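Local coordinates for gram-negative insecticidal protein (Chromobacterium piscinae, PDB 6FBM) that kills insects as a bacterial toxin of the MACPF and beta-tripod families, probably by forming pores in target-cell membranes, at residues 73-78 / 197-202; 114-119 / 376-381; 190-195 / 226-231. All coordinates share one frame; numbering follows the deposited sequence.

Interactions 1 and 3 lie within the MACPF part of the chain, and interaction 2 joins that part to the C-terminal region. Interactions 1 and 3 have centres about 14 Å apart and touch mainly through F228, with M192 also against L198. T201 CG2 lies 3.5 Å from F228 CB, and L198 CD2 lies 3.7 Å from F228 CD1. Interaction 3 also meets interaction 2, with centres again about 14 Å apart. There K191 NZ and D379 OD1 make a long, weak ion pair at 3.3 Å. Interactions 1 and 2 do not touch, and their centres are about 19 Å apart. The 190-195 loop thus lies between the helix pair and the C-terminal region.

Interaction 1. Residues 73-78 / 197-202; sequences FKQDVS and SLSTTA
Q75 reaches from the strand to helix 198-202 with its side-chain amide. Its NE2 donates to S199 O at 2.7 Å, and the N-H points nearly straight at the oxygen (162°). The oxygen lies in the plane of the Q75 amide, while the donor is tilted somewhat from the plane of the S199 carbonyl. CG stands anti to the backbone carbonyl carbon (chi1 -70°), and the extended chain beyond it carries the amide across to the helix. Q75 NE2 also bonds to T124, so two partners fix the turn of the amide. A202 CB lies 3.8 Å from Q75 NE2. On the oxygen side, Q75 OE1 rests 3.7 Å from S199 CB.

Two residues on, V77 faces the helix with both methyls. CG2 meets S199 CB at 3.7 Å, so that carbon has Q75 OE1 and V77 CG2 as neighbours. CG1 of V77 meets the tip of L198, CD1, at 3.9 Å. The hydroxyl of S199 makes a weak hydrogen bond with S197 OG, at the N-cap position.

The helix lies over one side of the strand, at 137° between their directions. F73, on the same side, forms a cation-pi pair with K207 farther along helix 198-209. The backbones of K74, D76 and S78 pair with strand 120-134. L198, T201 and A202 also pack on F228 of helix 220-230. Such a helix cluster against the central sheet is characteristic of MACPF proteins.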
ATOM      1  N   PHE A  73     -28.381 -22.065   6.338  1.00 39.14           N
ATOM      2  CA  PHE A  73     -29.458 -21.438   5.602  1.00 38.14           C
ATOM      3  C   PHE A  73     -30.714 -21.466   6.466  1.00 35.03           C
ATOM      4  O   PHE A  73     -31.079 -22.496   6.989  1.00 37.79           O
ATOM      5  CB  PHE A  73     -29.673 -22.200   4.314  1.00 39.11           C
ATOM      6  CG  PHE A  73     -30.666 -21.568   3.416  1.00 40.02           C
ATOM      7  CD1 PHE A  73     -30.283 -20.548   2.554  1.00 38.80           C
ATOM      8  CD2 PHE A  73     -32.005 -21.993   3.431  1.00 43.13           C
ATOM      9  CE1 PHE A  73     -31.215 -19.952   1.721  1.00 40.25           C
ATOM     10  CE2 PHE A  73     -32.948 -21.402   2.601  1.00 44.05           C
ATOM     11  CZ  PHE A  73     -32.555 -20.378   1.754  1.00 41.13           C
ATOM     12  N   LYS A  74     -31.368 -20.329   6.624  1.00 33.14           N
ATOM     13  CA  LYS A  74     -32.542 -20.225   7.504  1.00 33.34           C
ATOM     14  C   LYS A  74     -33.588 -19.358   6.850  1.00 28.54           C
ATOM     15  O   LYS A  74     -33.251 -18.353   6.243  1.00 29.23           O
ATOM     16  CB  LYS A  74     -32.180 -19.578   8.826  1.00 36.35           C
ATOM     17  CG  LYS A  74     -31.686 -20.552   9.885  1.00 38.14           C
ATOM     18  CD  LYS A  74     -31.255 -19.873  11.181  1.00 38.71           C
ATOM     19  CE  LYS A  74     -29.765 -19.510  11.340  1.00 41.05           C
ATOM     20  NZ  LYS A  74     -29.053 -20.087  12.518  1.00 42.53           N
ATOM     21  N   GLN A  75     -34.853 -19.736   7.000  1.00 25.83           N
ATOM     22  CA  GLN A  75     -35.974 -18.906   6.559  1.00 24.06           C
ATOM     23  C   GLN A  75     -37.014 -18.755   7.653  1.00 24.04           C
ATOM     24  O   GLN A  75     -37.430 -19.727   8.268  1.00 26.32           O
ATOM     25  CB  GLN A  75     -36.631 -19.507   5.335  1.00 22.79           C
ATOM     26  CG  GLN A  75     -35.765 -19.425   4.078  1.00 21.93           C
ATOM     27  CD  GLN A  75     -36.531 -19.857   2.860  1.00 20.25           C
ATOM     28  OE1 GLN A  75     -37.009 -20.989   2.799  1.00 19.98           O
ATOM     29  NE2 GLN A  75     -36.677 -18.953   1.893  1.00 19.20           N
ATOM     30  N   ASP A  76     -37.428 -17.520   7.889  1.00 24.50           N
ATOM     31  CA  ASP A  76     -38.622 -17.241   8.672  1.00 25.59           C
ATOM     32  C   ASP A  76     -39.601 -16.598   7.737  1.00 23.83           C
ATOM     33  O   ASP A  76     -39.321 -15.554   7.184  1.00 22.26           O
ATOM     34  CB  ASP A  76     -38.310 -16.311   9.836  1.00 28.24           C
ATOM     35  CG  ASP A  76     -37.272 -16.904  10.781  1.00 30.38           C
ATOM     36  OD1 ASP A  76     -37.407 -18.093  11.181  1.00 29.41           O
ATOM     37  OD2 ASP A  76     -36.316 -16.167  11.086  1.00 33.40           O
ATOM     38  N   VAL A  77     -40.734 -17.264   7.549  1.00 23.67           N
ATOM     39  CA  VAL A  77     -41.754 -16.864   6.591  1.00 21.73           C
ATOM     40  C   VAL A  77     -43.122 -16.901   7.255  1.00 20.14           C
ATOM     41  O   VAL A  77     -43.467 -17.845   7.970  1.00 20.93           O
ATOM     42  CB  VAL A  77     -41.746 -17.796   5.369  1.00 20.90           C
ATOM     43  CG1 VAL A  77     -42.839 -17.425   4.389  1.00 19.81           C
ATOM     44  CG2 VAL A  77     -40.386 -17.748   4.690  1.00 20.60           C
ATOM     45  N   SER A  78     -43.898 -15.860   7.027  1.00 20.06           N
ATOM     46  CA  SER A  78     -45.256 -15.836   7.536  1.00 21.27           C
ATOM     47  C   SER A  78     -46.121 -14.784   6.841  1.00 23.13           C
ATOM     48  O   SER A  78     -45.646 -13.696   6.473  1.00 19.95           O
ATOM     49  CB  SER A  78     -45.263 -15.590   9.052  1.00 20.94           C
ATOM     50  OG  SER A  78     -46.571 -15.758   9.549  1.00 20.23           O
ATOM     51  N   SER A 197     -44.565 -23.024  -3.162  1.00 35.53           N
ATOM     52  CA  SER A 197     -44.543 -22.302  -1.866  1.00 31.45           C
ATOM     53  C   SER A 197     -43.679 -21.030  -1.972  1.00 29.77           C
ATOM     54  O   SER A 197     -42.715 -20.994  -2.729  1.00 29.89           O
ATOM     55  CB  SER A 197     -44.104 -23.207  -0.695  1.00 29.44           C
ATOM     56  OG  SER A 197     -42.694 -23.222  -0.480  1.00 28.47           O
ATOM     57  N   LEU A 198     -44.070 -19.979  -1.259  1.00 28.62           N
ATOM     58  CA  LEU A 198     -43.381 -18.680  -1.267  1.00 25.91           C
ATOM     59  C   LEU A 198     -41.954 -18.837  -0.746  1.00 26.10           C
ATOM     60  O   LEU A 198     -41.013 -18.262  -1.314  1.00 28.97           O
ATOM     61  CB  LEU A 198     -44.172 -17.632  -0.453  1.00 24.59           C
ATOM     62  CG  LEU A 198     -43.689 -16.170  -0.262  1.00 24.98           C
ATOM     63  CD1 LEU A 198     -42.510 -16.053   0.717  1.00 23.72           C
ATOM     64  CD2 LEU A 198     -43.357 -15.530  -1.616  1.00 24.50           C
ATOM     65  N   SER A 199     -41.784 -19.641   0.295  1.00 24.89           N
ATOM     66  CA  SER A 199     -40.484 -19.796   0.919  1.00 24.54           C
ATOM     67  C   SER A 199     -39.452 -20.425  -0.042  1.00 24.22           C
ATOM     68  O   SER A 199     -38.288 -19.998  -0.073  1.00 24.93           O
ATOM     69  CB  SER A 199     -40.613 -20.564   2.247  1.00 24.77           C
ATOM     70  OG  SER A 199     -40.896 -21.938   2.017  1.00 25.11           O
ATOM     71  N   THR A 200     -39.895 -21.407  -0.835  1.00 23.99           N
ATOM     72  CA  THR A 200     -39.064 -22.033  -1.862  1.00 22.72           C
ATOM     73  C   THR A 200     -38.723 -21.035  -2.975  1.00 22.28           C
ATOM     74  O   THR A 200     -37.583 -20.944  -3.398  1.00 23.44           O
ATOM     75  CB  THR A 200     -39.748 -23.313  -2.425  1.00 23.74           C
ATOM     76  OG1 THR A 200     -39.741 -24.336  -1.424  1.00 22.16           O
ATOM     77  CG2 THR A 200     -39.021 -23.854  -3.678  1.00 23.89           C
ATOM     78  N   THR A 201     -39.708 -20.274  -3.439  1.00 21.88           N
ATOM     79  CA  THR A 201     -39.468 -19.218  -4.442  1.00 21.62           C
ATOM     80  C   THR A 201     -38.464 -18.178  -3.935  1.00 21.22           C
ATOM     81  O   THR A 201     -37.607 -17.717  -4.691  1.00 19.99           O
ATOM     82  CB  THR A 201     -40.782 -18.535  -4.838  1.00 21.06           C
ATOM     83  OG1 THR A 201     -41.746 -19.545  -5.151  1.00 21.55           O
ATOM     84  CG2 THR A 201     -40.592 -17.643  -6.054  1.00 20.56           C
ATOM     85  N   ALA A 202     -38.571 -17.832  -2.662  1.00 20.69           N
ATOM     86  CA  ALA A 202     -37.658 -16.880  -2.056  1.00 21.14           C
ATOM     87  C   ALA A 202     -36.258 -17.436  -2.012  1.00 20.99           C
ATOM     88  O   ALA A 202     -35.309 -16.753  -2.379  1.00 19.33           O
ATOM     89  CB  ALA A 202     -38.135 -16.516  -0.655  1.00 20.78           C
TER

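Interaction 2. Residues 114-119 / 376-381; sequences QQLTEI and DLFDLG
L116 and L380 carry the apolar part of this contact, with F378 beside them. L116 CD2 sits over one face of the F378 ring as a CH-pi contact. It is 4.0 Å from the ring centroid and 22° off the normal, displaced toward the rim. L377 CG covers the opposite face, so the ring is sandwiched between two leucines. The other methyl of L116, CD1, meets L380 CD2 at 4.1 Å. I119 CD1 touches the same methyl at 4.1 Å. L380 CD1 lies 3.5 Å from T117 O and also meets the aliphatic part of E118. L380 CG stands anti to its carbonyl carbon (chi1 -57°), which sets the two methyls among L116, T117, E118 and I119.

The polar link across the contact is a water. It donates to E118 O at 2.6 Å and to L380 O at 2.9 Å. The carboxylate of E118 bends away and bonds to S443. Just after the type I beta turn D376-D379, L380 N donates back to D376 OD1 at 3.0 Å, from above the carboxylate plane.

The contact joins the short connection between helix 111-115 and strand 120-134 to the loop after strand 373-376. It thus links the MACPF part to the C-terminal part, probably the beta-tripod region. K313 bonds the carbonyls of Q114 and L116. M519 and L523 of helix 516-524 pack on L377 and F378.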
ATOM      1  N   GLN A 114     -45.121  -3.453   6.576  1.00 19.18           N
ATOM      2  CA  GLN A 114     -45.303  -3.996   7.910  1.00 19.32           C
ATOM      3  C   GLN A 114     -46.753  -3.886   8.352  1.00 18.91           C
ATOM      4  O   GLN A 114     -47.300  -4.804   8.949  1.00 19.46           O
ATOM      5  CB  GLN A 114     -44.402  -3.267   8.909  1.00 20.17           C
ATOM      6  CG  GLN A 114     -42.925  -3.578   8.787  1.00 19.71           C
ATOM      7  CD  GLN A 114     -42.081  -2.678   9.658  1.00 20.18           C
ATOM      8  OE1 GLN A 114     -41.210  -1.948   9.164  1.00 21.38           O
ATOM      9  NE2 GLN A 114     -42.330  -2.715  10.967  1.00 19.23           N
ATOM     10  N   GLN A 115     -47.357  -2.751   8.048  1.00 19.06           N
ATOM     11  CA  GLN A 115     -48.711  -2.456   8.477  1.00 20.09           C
ATOM     12  C   GLN A 115     -49.766  -3.028   7.516  1.00 19.24           C
ATOM     13  O   GLN A 115     -50.865  -3.357   7.941  1.00 21.00           O
ATOM     14  CB  GLN A 115     -48.900  -0.951   8.606  1.00 20.30           C
ATOM     15  CG  GLN A 115     -47.935  -0.268   9.541  1.00 20.72           C
ATOM     16  CD  GLN A 115     -48.269   1.218   9.693  1.00 21.97           C
ATOM     17  OE1 GLN A 115     -49.015   1.625  10.601  1.00 23.60           O
ATOM     18  NE2 GLN A 115     -47.679   2.043   8.839  1.00 23.34           N
ATOM     19  N   LEU A 116     -49.446  -3.125   6.230  1.00 17.02           N
ATOM     20  CA  LEU A 116     -50.369  -3.757   5.300  1.00 16.19           C
ATOM     21  C   LEU A 116     -50.677  -5.204   5.661  1.00 15.44           C
ATOM     22  O   LEU A 116     -49.892  -5.899   6.307  1.00 16.26           O
ATOM     23  CB  LEU A 116     -49.868  -3.677   3.856  1.00 15.44           C
ATOM     24  CG  LEU A 116     -49.986  -2.284   3.245  1.00 15.77           C
ATOM     25  CD1 LEU A 116     -49.451  -2.313   1.814  1.00 15.51           C
ATOM     26  CD2 LEU A 116     -51.464  -1.812   3.289  1.00 15.61           C
ATOM     27  N   THR A 117     -51.829  -5.636   5.213  1.00 14.54           N
ATOM     28  CA  THR A 117     -52.290  -6.976   5.410  1.00 14.22           C
ATOM     29  C   THR A 117     -52.182  -7.649   4.037  1.00 13.66           C
ATOM     30  O   THR A 117     -51.852  -6.980   3.046  1.00 12.84           O
ATOM     31  CB  THR A 117     -53.692  -6.944   6.061  1.00 14.42           C
ATOM     32  OG1 THR A 117     -53.966  -8.189   6.678  1.00 14.93           O
ATOM     33  CG2 THR A 117     -54.778  -6.627   5.100  1.00 14.17           C
ATOM     34  N   GLU A 118     -52.348  -8.975   3.965  1.00 13.59           N
ATOM     35  CA  GLU A 118     -52.101  -9.725   2.716  1.00 14.06           C
ATOM     36  C   GLU A 118     -50.654  -9.669   2.181  1.00 14.64           C
ATOM     37  O   GLU A 118     -50.399  -9.952   0.993  1.00 14.04           O
ATOM     38  CB  GLU A 118     -53.042  -9.261   1.575  1.00 13.67           C
ATOM     39  CG  GLU A 118     -54.528  -9.169   1.891  1.00 13.14           C
ATOM     40  CD  GLU A 118     -55.170 -10.505   2.186  1.00 13.31           C
ATOM     41  OE1 GLU A 118     -54.511 -11.573   2.091  1.00 12.68           O
ATOM     42  OE2 GLU A 118     -56.372 -10.451   2.529  1.00 13.48           O
ATOM     43  N   ILE A 119     -49.704  -9.301   3.056  1.00 15.12           N
ATOM     44  CA  ILE A 119     -48.282  -9.289   2.731  1.00 15.52           C
ATOM     45  C   ILE A 119     -47.693 -10.517   3.406  1.00 15.76           C
ATOM     46  O   ILE A 119     -48.037 -10.858   4.567  1.00 16.95           O
ATOM     47  CB  ILE A 119     -47.586  -8.045   3.273  1.00 15.51           C
ATOM     48  CG1 ILE A 119     -48.227  -6.771   2.707  1.00 15.60           C
ATOM     49  CG2 ILE A 119     -46.088  -8.070   2.977  1.00 15.98           C
ATOM     50  CD1 ILE A 119     -48.011  -6.522   1.240  1.00 15.33           C
ATOM     51  N   ASP A 376     -59.205  -2.077  -5.104  1.00 17.56           N
ATOM     52  CA  ASP A 376     -58.035  -2.627  -4.457  1.00 18.11           C
ATOM     53  C   ASP A 376     -57.037  -1.488  -4.205  1.00 18.00           C
ATOM     54  O   ASP A 376     -56.126  -1.267  -4.987  1.00 17.49           O
ATOM     55  CB  ASP A 376     -57.446  -3.737  -5.343  1.00 17.69           C
ATOM     56  CG  ASP A 376     -56.452  -4.633  -4.598  1.00 17.63           C
ATOM     57  OD1 ASP A 376     -55.990  -4.251  -3.493  1.00 17.80           O
ATOM     58  OD2 ASP A 376     -56.157  -5.732  -5.121  1.00 16.09           O
ATOM     59  N   LEU A 377     -57.237  -0.766  -3.108  1.00 18.97           N
ATOM     60  CA  LEU A 377     -56.529   0.523  -2.864  1.00 19.67           C
ATOM     61  C   LEU A 377     -54.999   0.378  -2.816  1.00 19.40           C
ATOM     62  O   LEU A 377     -54.274   1.119  -3.489  1.00 17.50           O
ATOM     63  CB  LEU A 377     -56.981   1.150  -1.545  1.00 20.30           C
ATOM     64  CG  LEU A 377     -56.417   2.537  -1.205  1.00 21.89           C
ATOM     65  CD1 LEU A 377     -56.387   3.518  -2.387  1.00 22.80           C
ATOM     66  CD2 LEU A 377     -57.233   3.137  -0.044  1.00 22.21           C
ATOM     67  N   PHE A 378     -54.549  -0.607  -2.036  1.00 18.82           N
ATOM     68  CA  PHE A 378     -53.130  -0.866  -1.815  1.00 18.38           C
ATOM     69  C   PHE A 378     -52.526  -1.867  -2.809  1.00 18.18           C
ATOM     70  O   PHE A 378     -51.388  -2.284  -2.633  1.00 17.19           O
ATOM     71  CB  PHE A 378     -52.952  -1.364  -0.381  1.00 18.53           C
ATOM     72  CG  PHE A 378     -53.647  -0.499   0.628  1.00 17.91           C
ATOM     73  CD1 PHE A 378     -53.197   0.781   0.872  1.00 18.21           C
ATOM     74  CD2 PHE A 378     -54.763  -0.945   1.280  1.00 18.17           C
ATOM     75  CE1 PHE A 378     -53.848   1.616   1.758  1.00 19.11           C
ATOM     76  CE2 PHE A 378     -55.441  -0.129   2.177  1.00 19.37           C
ATOM     77  CZ  PHE A 378     -54.970   1.158   2.434  1.00 19.07           C
ATOM     78  N   ASP A 379     -53.296  -2.245  -3.842  1.00 18.44           N
ATOM     79  CA  ASP A 379     -52.825  -3.063  -4.949  1.00 19.11           C
ATOM     80  C   ASP A 379     -52.266  -4.367  -4.411  1.00 19.49           C
ATOM     81  O   ASP A 379     -51.141  -4.769  -4.721  1.00 21.10           O
ATOM     82  CB  ASP A 379     -51.774  -2.288  -5.779  1.00 20.83           C
ATOM     83  CG  ASP A 379     -51.324  -3.012  -7.025  1.00 22.80           C
ATOM     84  OD1 ASP A 379     -52.115  -3.791  -7.610  1.00 24.29           O
ATOM     85  OD2 ASP A 379     -50.152  -2.802  -7.410  1.00 25.37           O
ATOM     86  N   LEU A 380     -53.041  -5.000  -3.539  1.00 17.88           N
ATOM     87  CA  LEU A 380     -52.661  -6.248  -2.904  1.00 16.79           C
ATOM     88  C   LEU A 380     -53.055  -7.490  -3.673  1.00 16.34           C
ATOM     89  O   LEU A 380     -52.707  -8.573  -3.251  1.00 17.25           O
ATOM     90  CB  LEU A 380     -53.323  -6.326  -1.534  1.00 16.89           C
ATOM     91  CG  LEU A 380     -53.038  -5.198  -0.574  1.00 16.94           C
ATOM     92  CD1 LEU A 380     -53.851  -5.330   0.678  1.00 16.41           C
ATOM     93  CD2 LEU A 380     -51.564  -5.166  -0.260  1.00 17.49           C
ATOM     94  N   GLY A 381     -53.791  -7.341  -4.771  1.00 16.16           N
ATOM     95  CA  GLY A 381     -54.394  -8.467  -5.492  1.00 15.83           C
ATOM     96  C   GLY A 381     -55.544  -9.144  -4.777  1.00 15.68           C
ATOM     97  O   GLY A 381     -55.808 -10.329  -5.024  1.00 16.02           O
TER
HETATM   98  O   HOH W   1     -50.963 -10.162  -1.584  1.00 20.10           O

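Interaction 3. Residues 190-195 / 226-231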
ATOM      1  N   LEU A 190     -50.889 -12.742  -3.391  1.00 25.28           N
ATOM      2  CA  LEU A 190     -52.126 -12.773  -4.153  1.00 25.36           C
ATOM      3  C   LEU A 190     -51.939 -12.287  -5.593  1.00 26.07           C
ATOM      4  O   LEU A 190     -52.790 -12.550  -6.446  1.00 26.44           O
ATOM      5  CB  LEU A 190     -53.237 -11.983  -3.461  1.00 24.10           C
ATOM      6  CG  LEU A 190     -53.523 -12.255  -1.991  1.00 24.89           C
ATOM      7  CD1 LEU A 190     -54.654 -11.371  -1.502  1.00 25.21           C
ATOM      8  CD2 LEU A 190     -53.734 -13.733  -1.702  1.00 25.00           C
ATOM      9  N   LYS A 191     -50.835 -11.604  -5.876  1.00 27.45           N
ATOM     10  CA  LYS A 191     -50.471 -11.231  -7.251  1.00 30.02           C
ATOM     11  C   LYS A 191     -49.500 -12.198  -7.932  1.00 32.33           C
ATOM     12  O   LYS A 191     -48.950 -11.862  -8.976  1.00 34.42           O
ATOM     13  CB  LYS A 191     -49.876  -9.819  -7.268  1.00 30.65           C
ATOM     14  CG  LYS A 191     -50.766  -8.771  -6.624  1.00 30.10           C
ATOM     15  CD  LYS A 191     -50.349  -7.356  -6.979  1.00 31.23           C
ATOM     16  CE  LYS A 191     -50.739  -6.929  -8.377  1.00 31.10           C
ATOM     17  NZ  LYS A 191     -49.805  -5.858  -8.814  1.00 31.27           N
ATOM     18  N   MET A 192     -49.345 -13.413  -7.411  1.00 37.61           N
ATOM     19  CA  MET A 192     -48.114 -14.186  -7.627  1.00 42.41           C
ATOM     20  C   MET A 192     -48.218 -15.662  -8.081  1.00 54.66           C
ATOM     21  O   MET A 192     -47.358 -16.475  -7.699  1.00 67.52           O
ATOM     22  CB  MET A 192     -47.290 -14.099  -6.328  1.00 38.67           C
ATOM     23  CG  MET A 192     -45.947 -13.451  -6.416  1.00 35.98           C
ATOM     24  SD  MET A 192     -45.027 -13.769  -4.899  1.00 29.39           S
ATOM     25  CE  MET A 192     -44.545 -15.474  -5.131  1.00 33.41           C
ATOM     26  N   ASP A 193     -49.230 -16.025  -8.884  1.00 59.12           N
ATOM     27  CA  ASP A 193     -49.268 -17.372  -9.525  1.00 63.30           C
ATOM     28  C   ASP A 193     -48.983 -18.482  -8.501  1.00 62.97           C
ATOM     29  O   ASP A 193     -48.242 -19.442  -8.755  1.00 53.26           O
ATOM     30  CB  ASP A 193     -48.261 -17.457 -10.687  1.00 71.66           C
ATOM     31  CG  ASP A 193     -48.470 -16.352 -11.756  1.00 82.03           C
ATOM     32  OD1 ASP A 193     -49.643 -15.995 -12.018  1.00 82.37           O
ATOM     33  OD2 ASP A 193     -47.468 -15.829 -12.328  1.00 89.09           O
ATOM     34  N   SER A 194     -49.606 -18.335  -7.333  1.00 67.88           N
ATOM     35  CA  SER A 194     -49.138 -18.964  -6.105  1.00 73.50           C
ATOM     36  C   SER A 194     -49.514 -20.470  -6.046  1.00 75.16           C
ATOM     37  O   SER A 194     -50.459 -20.889  -5.359  1.00 74.63           O
ATOM     38  CB  SER A 194     -49.677 -18.191  -4.893  1.00 73.17           C
ATOM     39  OG  SER A 194     -48.888 -18.387  -3.734  1.00 66.16           O
ATOM     40  N   SER A 195     -48.717 -21.259  -6.782  1.00 72.50           N
ATOM     41  CA  SER A 195     -48.778 -22.729  -6.804  1.00 69.11           C
ATOM     42  C   SER A 195     -47.653 -23.354  -5.950  1.00 64.70           C
ATOM     43  O   SER A 195     -47.923 -24.118  -5.025  1.00 64.02           O
ATOM     44  CB  SER A 195     -48.666 -23.220  -8.253  1.00 69.58           C
ATOM     45  OG  SER A 195     -47.521 -22.661  -8.894  1.00 67.61           O
ATOM     46  N   ASN A 226     -39.388 -14.470 -11.138  1.00 19.99           N
ATOM     47  CA  ASN A 226     -39.730 -13.156 -11.714  1.00 20.75           C
ATOM     48  C   ASN A 226     -40.982 -12.572 -11.070  1.00 19.80           C
ATOM     49  O   ASN A 226     -41.048 -11.390 -10.759  1.00 20.19           O
ATOM     50  CB  ASN A 226     -39.942 -13.232 -13.236  1.00 21.07           C
ATOM     51  CG  ASN A 226     -38.635 -13.286 -14.021  1.00 22.19           C
ATOM     52  OD1 ASN A 226     -37.563 -12.937 -13.512  1.00 23.43           O
ATOM     53  ND2 ASN A 226     -38.723 -13.682 -15.280  1.00 23.31           N
ATOM     54  N   SER A 227     -41.961 -13.439 -10.874  1.00 20.09           N
ATOM     55  CA  SER A 227     -43.209 -13.085 -10.214  1.00 20.64           C
ATOM     56  C   SER A 227     -42.978 -12.612  -8.766  1.00 20.80           C
ATOM     57  O   SER A 227     -43.534 -11.608  -8.319  1.00 22.03           O
ATOM     58  CB  SER A 227     -44.136 -14.292 -10.231  1.00 20.62           C
ATOM     59  OG  SER A 227     -45.446 -13.899  -9.930  1.00 22.22           O
ATOM     60  N   PHE A 228     -42.142 -13.356  -8.049  1.00 20.27           N
ATOM     61  CA  PHE A 228     -41.732 -13.014  -6.674  1.00 19.07           C
ATOM     62  C   PHE A 228     -41.086 -11.634  -6.611  1.00 18.63           C
ATOM     63  O   PHE A 228     -41.496 -10.767  -5.842  1.00 17.81           O
ATOM     64  CB  PHE A 228     -40.804 -14.118  -6.118  1.00 18.34           C
ATOM     65  CG  PHE A 228     -40.110 -13.772  -4.839  1.00 18.06           C
ATOM     66  CD1 PHE A 228     -40.755 -13.877  -3.620  1.00 18.85           C
ATOM     67  CD2 PHE A 228     -38.782 -13.365  -4.850  1.00 18.74           C
ATOM     68  CE1 PHE A 228     -40.081 -13.561  -2.432  1.00 19.95           C
ATOM     69  CE2 PHE A 228     -38.107 -13.060  -3.682  1.00 18.75           C
ATOM     70  CZ  PHE A 228     -38.759 -13.150  -2.472  1.00 19.27           C
ATOM     71  N   ARG A 229     -40.091 -11.436  -7.456  1.00 18.53           N
ATOM     72  CA  ARG A 229     -39.340 -10.200  -7.456  1.00 19.35           C
ATOM     73  C   ARG A 229     -40.165  -8.970  -7.813  1.00 20.11           C
ATOM     74  O   ARG A 229     -40.090  -7.960  -7.117  1.00 21.37           O
ATOM     75  CB  ARG A 229     -38.125 -10.312  -8.386  1.00 19.02           C
ATOM     76  CG  ARG A 229     -37.060 -11.266  -7.873  1.00 17.87           C
ATOM     77  CD  ARG A 229     -35.809 -11.257  -8.738  1.00 17.24           C
ATOM     78  NE  ARG A 229     -34.886 -12.286  -8.288  1.00 17.61           N
ATOM     79  CZ  ARG A 229     -33.739 -12.596  -8.890  1.00 18.07           C
ATOM     80  NH1 ARG A 229     -33.345 -11.938  -9.983  1.00 18.24           N
ATOM     81  NH2 ARG A 229     -32.991 -13.590  -8.408  1.00 17.07           N
ATOM     82  N   SER A 230     -40.937  -9.048  -8.888  1.00 22.31           N
ATOM     83  CA  SER A 230     -41.720  -7.892  -9.341  1.00 23.57           C
ATOM     84  C   SER A 230     -42.986  -7.627  -8.499  1.00 23.32           C
ATOM     85  O   SER A 230     -43.527  -6.519  -8.557  1.00 24.96           O
ATOM     86  CB  SER A 230     -42.009  -7.940 -10.859  1.00 22.93           C
ATOM     87  OG  SER A 230     -42.552  -9.160 -11.225  1.00 22.81           O
ATOM     88  N   ASN A 231     -43.424  -8.603  -7.700  1.00 21.68           N
ATOM     89  CA  ASN A 231     -44.496  -8.380  -6.706  1.00 19.74           C
ATOM     90  C   ASN A 231     -44.037  -8.409  -5.242  1.00 19.41           C
ATOM     91  O   ASN A 231     -44.865  -8.607  -4.340  1.00 19.82           O
ATOM     92  CB  ASN A 231     -45.629  -9.383  -6.918  1.00 19.02           C
ATOM     93  CG  ASN A 231     -46.237  -9.285  -8.299  1.00 19.04           C
ATOM     94  OD1 ASN A 231     -46.218 -10.257  -9.074  1.00 20.73           O
ATOM     95  ND2 ASN A 231     -46.743  -8.107  -8.634  1.00 18.03           N
TER
HETATM   96  O   HOH W   2     -46.820 -11.691 -11.614  1.00 14.35           O
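S227 OG is linked to K191 O through a water. The water lies 3.1 Å from S227 OG and donates weakly to K191 O at 3.4 Å. The same hydroxyl is flanked by M192, whose CG comes within 3.6 Å of S227 OG. S227 OG stands anti to the backbone N (chi1 -165°), which turns it to the loop.

M192 makes the main apolar contact. Its chi1 of -118° lies away from a staggered value, and the chain bends at its end. SD packs 3.8 Å from F228 CA on the helix backbone. CE meets F228 CB at 4.1 Å and approaches the edge of the ring near its plane. The two side chains lie alongside each other and point the same way. K191 crosses N231 at about a right angle.

Within the last turn of the helix, N226 O accepts from S230 OG (2.7 Å) and S230 N, from opposite faces of its carbonyl plane.

The loop runs from strand 179-187 to helix 198-209, and here it meets the C-terminal end of helix 220-230. N231 pairs by backbone with K188 as the chain enters strand 232-239. F228 also packs on Y183 and A185 of strand 179-187, I234 of strand 232-239, and S205 of helix 198-209. The helix pair linking these two strands is consistent with the second helix cluster of the MACPF fold.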